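Local coordinates for protein beta-phenylalanine aminotransferase (Variovorax paradoxus, PDB 4AO9) that catalyses PLP-dependent transamination of beta-phenylalanine as a class-III aminotransferase, at residues R350-L361 with T428-I439; F371-A380 with P417-L425. All coordinates share one frame; numbering follows the deposited sequence.

Overall arrangement
Going along the chain from the N terminus, helix 341-365 comes first, and its residues 350-361 form one half of interaction 1. The chain then enters the hairpin of strands 370-374 and 377-381, runs through helix 398-410, and returns as strand 420-422, which closes interaction 2 by pairing with the second hairpin strand. Helix 429-445 follows directly and lies against helix 341-365, closing the wider loop of interaction 1, within which interaction 2 falls entirely. Both helices pack on the three-stranded antiparallel sheet. The two contacts meet: E352 OE2 probably accepts from G375 N, N359 OD1 probably from F371 N, and Y435 packs on V421.

Interaction 1 of 2, residues R350-L361 with T428-I439; sequences RGEALRARLNAL and TDADIDRYVAAI
D433 OD1 is gripped by both terminal nitrogens of R357, NH1 and NH2, each 3.0 Å away. The two nitrogens approach end-on and the oxygen lies near the guanidinium plane; the carboxylate plane is turned 68° from it. The bend at chi3 (70°) turns the R357 guanidinium across V436, whose CG2 sits over the centre of one face, 3.6 Å above it. With a leucine in place of D433, R357 would probably lose its anionic mate here and its guanidinium would be freer to turn. Beneath this bridge, the axes of helix segments 350-361 and 429-439 come within 10.3 Å and cross at -18°; leucines of helix 341-365 interleave with branched residues of helix 429-445. L354 CD1 presses on V436 CG2 at 3.4 Å, tighter than usual for two carbons, and also meets I432 CG2. Further along, L358 straddles two partners, CD1 reaching Y435 CE1 and CD2 resting on I439 CG1 at 3.7 Å; L361 CD2 adds I439 CG2. At the N-terminal end of helix 429-445, beside the T428-D431 capping box, R350 NH1 forms a salt bridge with D429 OD1 at 2.7 Å, though as a hydrogen bond it is weak.

Interaction 2 of 2, residues F371-A380 with P417-L425; sequences FTGIGSLMNA and PRGFVVLSL
M378 holds CG between its backbone N and carbonyl carbon (chi1 60°), which lays CG against V421 CB at 3.7 Å, whereas L377 CG, anti to its carbonyl carbon (chi1 -54°), takes CD2 to V422 CG1 on the other face. These pairs belong to a three-stranded antiparallel sheet in which strand 420-422 joins the 371-374/377-380 hairpin, closed by a type II' turn from I374 to L377. M378 and V421 are a hydrogen-bonded pair: M378 N donates to V421 O at 3.0 Å and V421 N to M378 O at 2.7 Å. L423 N to S376 O and A380 N to G419 O extend the bonding. The M378 face turns to the helices, M378 packing on L354 and F371 on Y435. On the other face the N379 and F420 side chains cross, planes 11° apart, OD1 meeting F420 CA (3.4 Å) and CB rather than the ring face. N379 ND2 donates to A380 O (3.0 Å), in the amide plane, which fixes the amide's rotation, and less surely to R418 O. R418, its side chain about 6 Å from the bound PLP, donates from NE to a water (3.0 Å) that lies 2.7 Å from N379 OD1 and probably donates to it.

Interaction 1 of 2, residues R350-L361 with T428-I439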
loop_
_atom_site.group_PDB
_atom_site.type_symbol
_atom_site.label_atom_id
_atom_site.label_comp_id
_atom_site.label_asym_id
_atom_site.label_seq_id
_atom_site.Cartn_x
_atom_site.Cartn_y
_atom_site.Cartn_z
ATOM N N ARG A 350 -31.657 0.990 2.916
ATOM C CA ARG A 350 -31.824 2.276 2.216
ATOM C C ARG A 350 -31.394 2.165 0.748
ATOM O O ARG A 350 -32.040 2.717 -0.142
ATOM C CB ARG A 350 -31.039 3.398 2.903
ATOM C CG ARG A 350 -31.373 3.609 4.372
ATOM C CD ARG A 350 -30.250 4.363 5.108
ATOM N NE ARG A 350 -30.010 5.701 4.565
ATOM C CZ ARG A 350 -30.860 6.718 4.672
ATOM N NH1 ARG A 350 -32.019 6.560 5.304
ATOM N NH2 ARG A 350 -30.556 7.898 4.148
ATOM N N GLY A 351 -30.297 1.453 0.497
ATOM C CA GLY A 351 -29.831 1.230 -0.868
ATOM C C GLY A 351 -30.750 0.370 -1.717
ATOM O O GLY A 351 -30.975 0.669 -2.893
ATOM N N GLU A 352 -31.267 -0.708 -1.136
ATOM C CA GLU A 352 -32.229 -1.550 -1.845
ATOM C C GLU A 352 -33.452 -0.730 -2.258
ATOM O O GLU A 352 -33.927 -0.849 -3.388
ATOM C CB GLU A 352 -32.663 -2.737 -0.984
ATOM C CG GLU A 352 -31.581 -3.793 -0.763
ATOM C CD GLU A 352 -31.210 -4.575 -2.018
ATOM O OE1 GLU A 352 -32.020 -4.662 -2.971
ATOM O OE2 GLU A 352 -30.092 -5.139 -2.052
ATOM N N ALA A 353 -33.930 0.119 -1.351
ATOM C CA ALA A 353 -35.101 0.949 -1.633
ATOM C C ALA A 353 -34.812 1.930 -2.769
ATOM O O ALA A 353 -35.638 2.114 -3.671
ATOM C CB ALA A 353 -35.560 1.668 -0.379
ATOM N N LEU A 354 -33.619 2.530 -2.752
ATOM C CA LEU A 354 -33.218 3.441 -3.814
ATOM C C LEU A 354 -33.099 2.734 -5.164
ATOM O O LEU A 354 -33.613 3.228 -6.177
ATOM C CB LEU A 354 -31.909 4.164 -3.453
ATOM C CG LEU A 354 -31.190 4.977 -4.535
ATOM C CD1 LEU A 354 -32.069 6.100 -5.100
ATOM C CD2 LEU A 354 -29.885 5.554 -4.006
ATOM N N ARG A 355 -32.432 1.580 -5.183
ATOM C CA ARG A 355 -32.233 0.864 -6.436
ATOM C C ARG A 355 -33.566 0.463 -7.070
ATOM O O ARG A 355 -33.735 0.564 -8.286
ATOM C CB ARG A 355 -31.310 -0.355 -6.273
ATOM C CG ARG A 355 -30.704 -0.789 -7.601
ATOM C CD ARG A 355 -29.769 -2.005 -7.481
ATOM N NE ARG A 355 -30.505 -3.260 -7.329
ATOM C CZ ARG A 355 -30.653 -3.911 -6.180
ATOM N NH1 ARG A 355 -30.112 -3.449 -5.054
ATOM N NH2 ARG A 355 -31.348 -5.036 -6.156
ATOM N N ALA A 356 -34.502 0.020 -6.238
ATOM C CA ALA A 356 -35.830 -0.353 -6.721
ATOM C C ALA A 356 -36.569 0.859 -7.292
ATOM O O ALA A 356 -37.189 0.753 -8.357
ATOM C CB ALA A 356 -36.639 -1.021 -5.623
ATOM N N ARG A 357 -36.489 2.000 -6.606
ATOM C CA ARG A 357 -37.098 3.239 -7.102
ATOM C C ARG A 357 -36.526 3.613 -8.466
ATOM O O ARG A 357 -37.264 3.957 -9.385
ATOM C CB ARG A 357 -36.904 4.397 -6.125
ATOM C CG ARG A 357 -37.826 4.384 -4.913
ATOM C CD ARG A 357 -37.389 5.435 -3.902
ATOM N NE ARG A 357 -37.631 6.803 -4.352
ATOM C CZ ARG A 357 -37.220 7.895 -3.710
ATOM N NH1 ARG A 357 -36.516 7.794 -2.585
ATOM N NH2 ARG A 357 -37.504 9.095 -4.196
ATOM N N LEU A 358 -35.205 3.535 -8.600
ATOM C CA LEU A 358 -34.560 3.894 -9.853
ATOM C C LEU A 358 -34.917 2.950 -10.992
ATOM O O LEU A 358 -35.176 3.398 -12.106
ATOM C CB LEU A 358 -33.043 3.944 -9.673
ATOM C CG LEU A 358 -32.513 5.066 -8.789
ATOM C CD1 LEU A 358 -31.062 4.767 -8.422
ATOM C CD2 LEU A 358 -32.649 6.425 -9.477
ATOM N N ASN A 359 -34.909 1.647 -10.719
ATOM C CA ASN A 359 -35.282 0.663 -11.730
ATOM C C ASN A 359 -36.737 0.782 -12.172
ATOM O O ASN A 359 -37.034 0.629 -13.353
ATOM C CB ASN A 359 -34.910 -0.741 -11.267
ATOM C CG ASN A 359 -33.432 -1.003 -11.429
ATOM O OD1 ASN A 359 -32.814 -0.499 -12.366
ATOM N ND2 ASN A 359 -32.857 -1.786 -10.525
ATOM N N ALA A 360 -37.615 1.114 -11.234
ATOM C CA ALA A 360 -39.030 1.326 -11.552
ATOM C C ALA A 360 -39.191 2.537 -12.467
ATOM O O ALA A 360 -39.944 2.485 -13.451
ATOM C CB ALA A 360 -39.844 1.496 -10.280
ATOM N N LEU A 361 -38.473 3.611 -12.149
ATOM C CA LEU A 361 -38.489 4.833 -12.951
ATOM C C LEU A 361 -38.049 4.561 -14.388
ATOM O O LEU A 361 -38.735 4.944 -15.340
ATOM C CB LEU A 361 -37.608 5.911 -12.297
ATOM C CG LEU A 361 -37.290 7.205 -13.055
ATOM C CD1 LEU A 361 -38.556 7.994 -13.392
ATOM C CD2 LEU A 361 -36.309 8.065 -12.244
ATOM N N THR A 428 -28.802 11.952 3.602
ATOM C CA THR A 428 -30.162 12.017 4.112
ATOM C C THR A 428 -31.146 11.422 3.111
ATOM O O THR A 428 -30.823 11.243 1.930
ATOM C CB THR A 428 -30.564 13.469 4.424
ATOM O OG1 THR A 428 -30.581 14.231 3.208
ATOM C CG2 THR A 428 -29.573 14.102 5.412
ATOM N N ASP A 429 -32.349 11.118 3.588
ATOM C CA ASP A 429 -33.426 10.684 2.706
ATOM C C ASP A 429 -33.743 11.749 1.643
ATOM O O ASP A 429 -34.067 11.403 0.507
ATOM C CB ASP A 429 -34.667 10.287 3.520
ATOM C CG ASP A 429 -34.489 8.957 4.253
ATOM O OD1 ASP A 429 -33.611 8.153 3.855
ATOM O OD2 ASP A 429 -35.245 8.700 5.219
ATOM N N ALA A 430 -33.619 13.028 2.005
ATOM C CA ALA A 430 -33.761 14.136 1.049
ATOM C C ALA A 430 -32.682 14.157 -0.041
ATOM O O ALA A 430 -32.984 14.427 -1.204
ATOM C CB ALA A 430 -33.825 15.485 1.779
ATOM N N ASP A 431 -31.433 13.867 0.331
ATOM C CA ASP A 431 -30.348 13.722 -0.645
ATOM C C ASP A 431 -30.688 12.625 -1.644
ATOM O O ASP A 431 -30.512 12.787 -2.851
ATOM C CB ASP A 431 -29.029 13.343 0.049
ATOM C CG ASP A 431 -28.444 14.464 0.897
ATOM O OD1 ASP A 431 -28.662 15.657 0.594
ATOM O OD2 ASP A 431 -27.736 14.151 1.875
ATOM N N ILE A 432 -31.170 11.502 -1.124
ATOM C CA ILE A 432 -31.517 10.358 -1.958
ATOM C C ILE A 432 -32.692 10.710 -2.892
ATOM O O ILE A 432 -32.669 10.378 -4.076
ATOM C CB ILE A 432 -31.750 9.095 -1.105
ATOM C CG1 ILE A 432 -30.402 8.647 -0.492
ATOM C CG2 ILE A 432 -32.391 7.995 -1.942
ATOM C CD1 ILE A 432 -30.495 7.505 0.508
ATOM N N ASP A 433 -33.682 11.432 -2.366
ATOM C CA ASP A 433 -34.791 11.917 -3.193
ATOM C C ASP A 433 -34.281 12.763 -4.354
ATOM O O ASP A 433 -34.789 12.655 -5.473
ATOM C CB ASP A 433 -35.779 12.751 -2.365
ATOM C CG ASP A 433 -36.654 11.909 -1.455
ATOM O OD1 ASP A 433 -36.813 10.695 -1.705
ATOM O OD2 ASP A 433 -37.199 12.478 -0.478
ATOM N N ARG A 434 -33.273 13.595 -4.086
ATOM C CA ARG A 434 -32.681 14.441 -5.121
ATOM C C ARG A 434 -31.984 13.625 -6.202
ATOM O O ARG A 434 -32.046 13.993 -7.373
ATOM C CB ARG A 434 -31.730 15.487 -4.529
ATOM C CG ARG A 434 -32.461 16.605 -3.794
ATOM C CD ARG A 434 -31.648 17.895 -3.730
ATOM N NE ARG A 434 -30.361 17.691 -3.070
ATOM C CZ ARG A 434 -30.197 17.564 -1.755
ATOM N NH1 ARG A 434 -31.240 17.619 -0.929
ATOM N NH2 ARG A 434 -28.979 17.370 -1.266
ATOM N N TYR A 435 -31.321 12.527 -5.820
ATOM C CA TYR A 435 -30.732 11.636 -6.815
ATOM C C TYR A 435 -31.801 11.073 -7.762
ATOM O O TYR A 435 -31.644 11.134 -8.985
ATOM C CB TYR A 435 -29.867 10.516 -6.185
ATOM C CG TYR A 435 -29.077 9.779 -7.254
ATOM C CD1 TYR A 435 -29.647 8.711 -7.949
ATOM C CD2 TYR A 435 -27.781 10.172 -7.603
ATOM C CE1 TYR A 435 -28.960 8.055 -8.955
ATOM C CE2 TYR A 435 -27.077 9.510 -8.620
ATOM C CZ TYR A 435 -27.680 8.451 -9.285
ATOM O OH TYR A 435 -27.038 7.796 -10.300
ATOM N N VAL A 436 -32.886 10.558 -7.188
ATOM C CA VAL A 436 -33.984 9.985 -7.979
ATOM C C VAL A 436 -34.583 11.045 -8.908
ATOM O O VAL A 436 -34.796 10.789 -10.090
ATOM C CB VAL A 436 -35.078 9.372 -7.079
ATOM C CG1 VAL A 436 -36.245 8.852 -7.915
ATOM C CG2 VAL A 436 -34.497 8.242 -6.250
ATOM N N ALA A 437 -34.804 12.245 -8.372
ATOM C CA ALA A 437 -35.323 13.352 -9.170
ATOM C C ALA A 437 -34.377 13.724 -10.315
ATOM O O ALA A 437 -34.830 14.071 -11.408
ATOM C CB ALA A 437 -35.623 14.559 -8.288
ATOM N N ALA A 438 -33.065 13.623 -10.074
ATOM C CA ALA A 438 -32.066 13.951 -11.092
ATOM C C ALA A 438 -32.006 12.921 -12.223
ATOM O O ALA A 438 -31.759 13.269 -13.379
ATOM C CB ALA A 438 -30.696 14.159 -10.458
ATOM N N ILE A 439 -32.250 11.655 -11.894
ATOM C CA ILE A 439 -32.374 10.628 -12.922
ATOM C C ILE A 439 -33.650 10.869 -13.727
ATOM O O ILE A 439 -33.655 10.719 -14.947
ATOM C CB ILE A 439 -32.320 9.192 -12.315
ATOM C CG1 ILE A 439 -30.991 8.973 -11.567
ATOM C CG2 ILE A 439 -32.541 8.106 -13.393
ATOM C CD1 ILE A 439 -29.721 9.189 -12.413
#

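Interaction 2 of 2, residues F371-A380 with P417-L425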
loop_
_atom_site.group_PDB
_atom_site.type_symbol
_atom_site.label_atom_id
_atom_site.label_comp_id
_atom_site.label_asym_id
_atom_site.label_seq_id
_atom_site.Cartn_x
_atom_site.Cartn_y
_atom_site.Cartn_z
ATOM N N PHE A 371 -30.139 0.049 -12.979
ATOM C CA PHE A 371 -29.134 0.097 -11.930
ATOM C C PHE A 371 -28.965 -1.303 -11.370
ATOM O O PHE A 371 -29.933 -1.925 -10.938
ATOM C CB PHE A 371 -29.562 1.077 -10.838
ATOM C CG PHE A 371 -29.483 2.519 -11.260
ATOM C CD1 PHE A 371 -30.451 3.071 -12.109
ATOM C CD2 PHE A 371 -28.432 3.330 -10.824
ATOM C CE1 PHE A 371 -30.369 4.404 -12.511
ATOM C CE2 PHE A 371 -28.357 4.667 -11.212
ATOM C CZ PHE A 371 -29.324 5.205 -12.059
ATOM N N THR A 372 -27.738 -1.809 -11.423
ATOM C CA THR A 372 -27.414 -3.130 -10.884
ATOM C C THR A 372 -26.696 -2.986 -9.547
ATOM O O THR A 372 -26.071 -1.959 -9.289
ATOM C CB THR A 372 -26.539 -3.958 -11.865
ATOM O OG1 THR A 372 -25.344 -3.239 -12.201
ATOM C CG2 THR A 372 -27.309 -4.254 -13.145
ATOM N N GLY A 373 -26.795 -4.002 -8.700
ATOM C CA GLY A 373 -26.022 -4.023 -7.463
ATOM C C GLY A 373 -26.749 -4.651 -6.299
ATOM O O GLY A 373 -27.728 -5.391 -6.487
ATOM N N ILE A 374 -26.247 -4.365 -5.100
ATOM C CA ILE A 374 -26.751 -4.927 -3.849
ATOM C C ILE A 374 -26.668 -3.854 -2.783
ATOM O O ILE A 374 -25.658 -3.146 -2.680
ATOM C CB ILE A 374 -25.885 -6.129 -3.370
ATOM C CG1 ILE A 374 -25.891 -7.269 -4.394
ATOM C CG2 ILE A 374 -26.374 -6.634 -1.999
ATOM C CD1 ILE A 374 -24.841 -8.354 -4.134
ATOM N N GLY A 375 -27.727 -3.703 -1.998
ATOM C CA GLY A 375 -27.665 -2.826 -0.830
ATOM C C GLY A 375 -27.237 -1.409 -1.159
ATOM O O GLY A 375 -27.815 -0.765 -2.027
ATOM N N SER A 376 -26.172 -0.947 -0.507
ATOM C CA SER A 376 -25.766 0.460 -0.595
ATOM C C SER A 376 -24.856 0.784 -1.790
ATOM O O SER A 376 -24.360 1.909 -1.908
ATOM C CB SER A 376 -25.100 0.887 0.716
ATOM O OG SER A 376 -23.995 0.035 1.003
ATOM N N LEU A 377 -24.663 -0.198 -2.673
ATOM C CA LEU A 377 -23.816 -0.049 -3.862
ATOM C C LEU A 377 -24.599 -0.382 -5.122
ATOM O O LEU A 377 -25.204 -1.448 -5.222
ATOM C CB LEU A 377 -22.601 -0.970 -3.777
ATOM C CG LEU A 377 -21.735 -0.869 -2.515
ATOM C CD1 LEU A 377 -20.609 -1.906 -2.583
ATOM C CD2 LEU A 377 -21.198 0.542 -2.350
ATOM N N MET A 378 -24.598 0.531 -6.089
ATOM C CA MET A 378 -25.267 0.258 -7.366
ATOM C C MET A 378 -24.558 0.965 -8.512
ATOM O O MET A 378 -23.702 1.814 -8.284
ATOM C CB MET A 378 -26.754 0.651 -7.304
ATOM C CG MET A 378 -26.974 2.117 -7.015
ATOM S SD MET A 378 -28.627 2.511 -6.408
ATOM C CE MET A 378 -28.457 2.061 -4.685
ATOM N N ASN A 379 -24.916 0.626 -9.743
ATOM C CA ASN A 379 -24.260 1.202 -10.913
ATOM C C ASN A 379 -25.254 1.373 -12.053
ATOM O O ASN A 379 -25.982 0.429 -12.381
ATOM C CB ASN A 379 -23.101 0.288 -11.354
ATOM C CG ASN A 379 -21.941 1.037 -12.019
ATOM O OD1 ASN A 379 -20.805 0.979 -11.534
ATOM N ND2 ASN A 379 -22.207 1.720 -13.134
ATOM N N ALA A 380 -25.269 2.569 -12.645
ATOM C CA ALA A 380 -26.086 2.860 -13.825
ATOM C C ALA A 380 -25.499 2.148 -15.039
ATOM O O ALA A 380 -24.278 2.137 -15.231
ATOM C CB ALA A 380 -26.134 4.358 -14.069
ATOM N N PRO A 417 -17.717 8.982 -12.923
ATOM C CA PRO A 417 -17.887 8.877 -14.369
ATOM C C PRO A 417 -18.467 7.529 -14.808
ATOM O O PRO A 417 -19.260 7.488 -15.753
ATOM C CB PRO A 417 -16.464 9.045 -14.897
ATOM C CG PRO A 417 -15.829 9.971 -13.901
ATOM C CD PRO A 417 -16.400 9.551 -12.567
ATOM N N ARG A 418 -18.092 6.449 -14.127
ATOM C CA ARG A 418 -18.536 5.116 -14.540
ATOM C C ARG A 418 -19.973 4.775 -14.127
ATOM O O ARG A 418 -20.450 3.703 -14.464
ATOM C CB ARG A 418 -17.542 4.020 -14.108
ATOM C CG ARG A 418 -17.554 3.636 -12.633
ATOM C CD ARG A 418 -16.334 2.760 -12.296
ATOM N NE ARG A 418 -16.455 2.144 -10.974
ATOM C CZ ARG A 418 -15.432 1.711 -10.241
ATOM N NH1 ARG A 418 -14.178 1.831 -10.684
ATOM N NH2 ARG A 418 -15.657 1.170 -9.052
ATOM N N GLY A 419 -20.646 5.680 -13.412
ATOM C CA GLY A 419 -22.044 5.474 -13.019
ATOM C C GLY A 419 -22.220 4.718 -11.710
ATOM O O GLY A 419 -23.327 4.319 -11.364
ATOM N N PHE A 420 -21.115 4.508 -10.998
ATOM C CA PHE A 420 -21.093 3.849 -9.686
ATOM C C PHE A 420 -21.651 4.784 -8.613
ATOM O O PHE A 420 -21.163 5.901 -8.452
ATOM C CB PHE A 420 -19.633 3.477 -9.380
ATOM C CG PHE A 420 -19.410 2.650 -8.133
ATOM C CD1 PHE A 420 -20.361 1.753 -7.635
ATOM C CD2 PHE A 420 -18.174 2.734 -7.483
ATOM C CE1 PHE A 420 -20.075 0.969 -6.489
ATOM C CE2 PHE A 420 -17.880 1.945 -6.360
ATOM C CZ PHE A 420 -18.835 1.062 -5.858
ATOM N N VAL A 421 -22.693 4.325 -7.919
ATOM C CA VAL A 421 -23.371 5.075 -6.871
ATOM C C VAL A 421 -23.127 4.390 -5.537
ATOM O O VAL A 421 -23.328 3.181 -5.409
ATOM C CB VAL A 421 -24.890 5.137 -7.148
ATOM C CG1 VAL A 421 -25.656 5.739 -5.964
ATOM C CG2 VAL A 421 -25.151 5.924 -8.418
ATOM N N VAL A 422 -22.685 5.167 -4.550
ATOM C CA VAL A 422 -22.246 4.616 -3.270
ATOM C C VAL A 422 -22.887 5.420 -2.150
ATOM O O VAL A 422 -22.643 6.623 -2.046
ATOM C CB VAL A 422 -20.698 4.727 -3.128
ATOM C CG1 VAL A 422 -20.215 4.242 -1.761
ATOM C CG2 VAL A 422 -19.975 3.966 -4.245
ATOM N N LEU A 423 -23.693 4.768 -1.319
ATOM C CA LEU A 423 -24.263 5.449 -0.160
ATOM C C LEU A 423 -23.246 5.524 0.970
ATOM O O LEU A 423 -22.415 4.619 1.155
ATOM C CB LEU A 423 -25.550 4.753 0.312
ATOM C CG LEU A 423 -26.888 5.155 -0.330
ATOM C CD1 LEU A 423 -26.814 5.701 -1.777
ATOM C CD2 LEU A 423 -27.910 4.051 -0.192
ATOM N N SER A 424 -23.278 6.640 1.690
ATOM C CA SER A 424 -22.506 6.820 2.912
ATOM C C SER A 424 -23.448 7.210 4.049
ATOM O O SER A 424 -24.588 7.628 3.800
ATOM C CB SER A 424 -21.408 7.867 2.704
ATOM O OG SER A 424 -21.959 9.097 2.259
ATOM N N LEU A 425 -22.974 7.092 5.287
ATOM C CA LEU A 425 -23.849 7.301 6.446
ATOM C C LEU A 425 -24.504 8.685 6.561
ATOM O O LEU A 425 -25.651 8.752 6.986
ATOM C CB LEU A 425 -23.133 6.945 7.749
ATOM C CG LEU A 425 -22.705 5.489 7.921
ATOM C CD1 LEU A 425 -21.757 5.364 9.099
ATOM C CD2 LEU A 425 -23.911 4.555 8.089
HETATM O O HOH W 1 -18.611 0.286 -10.131
#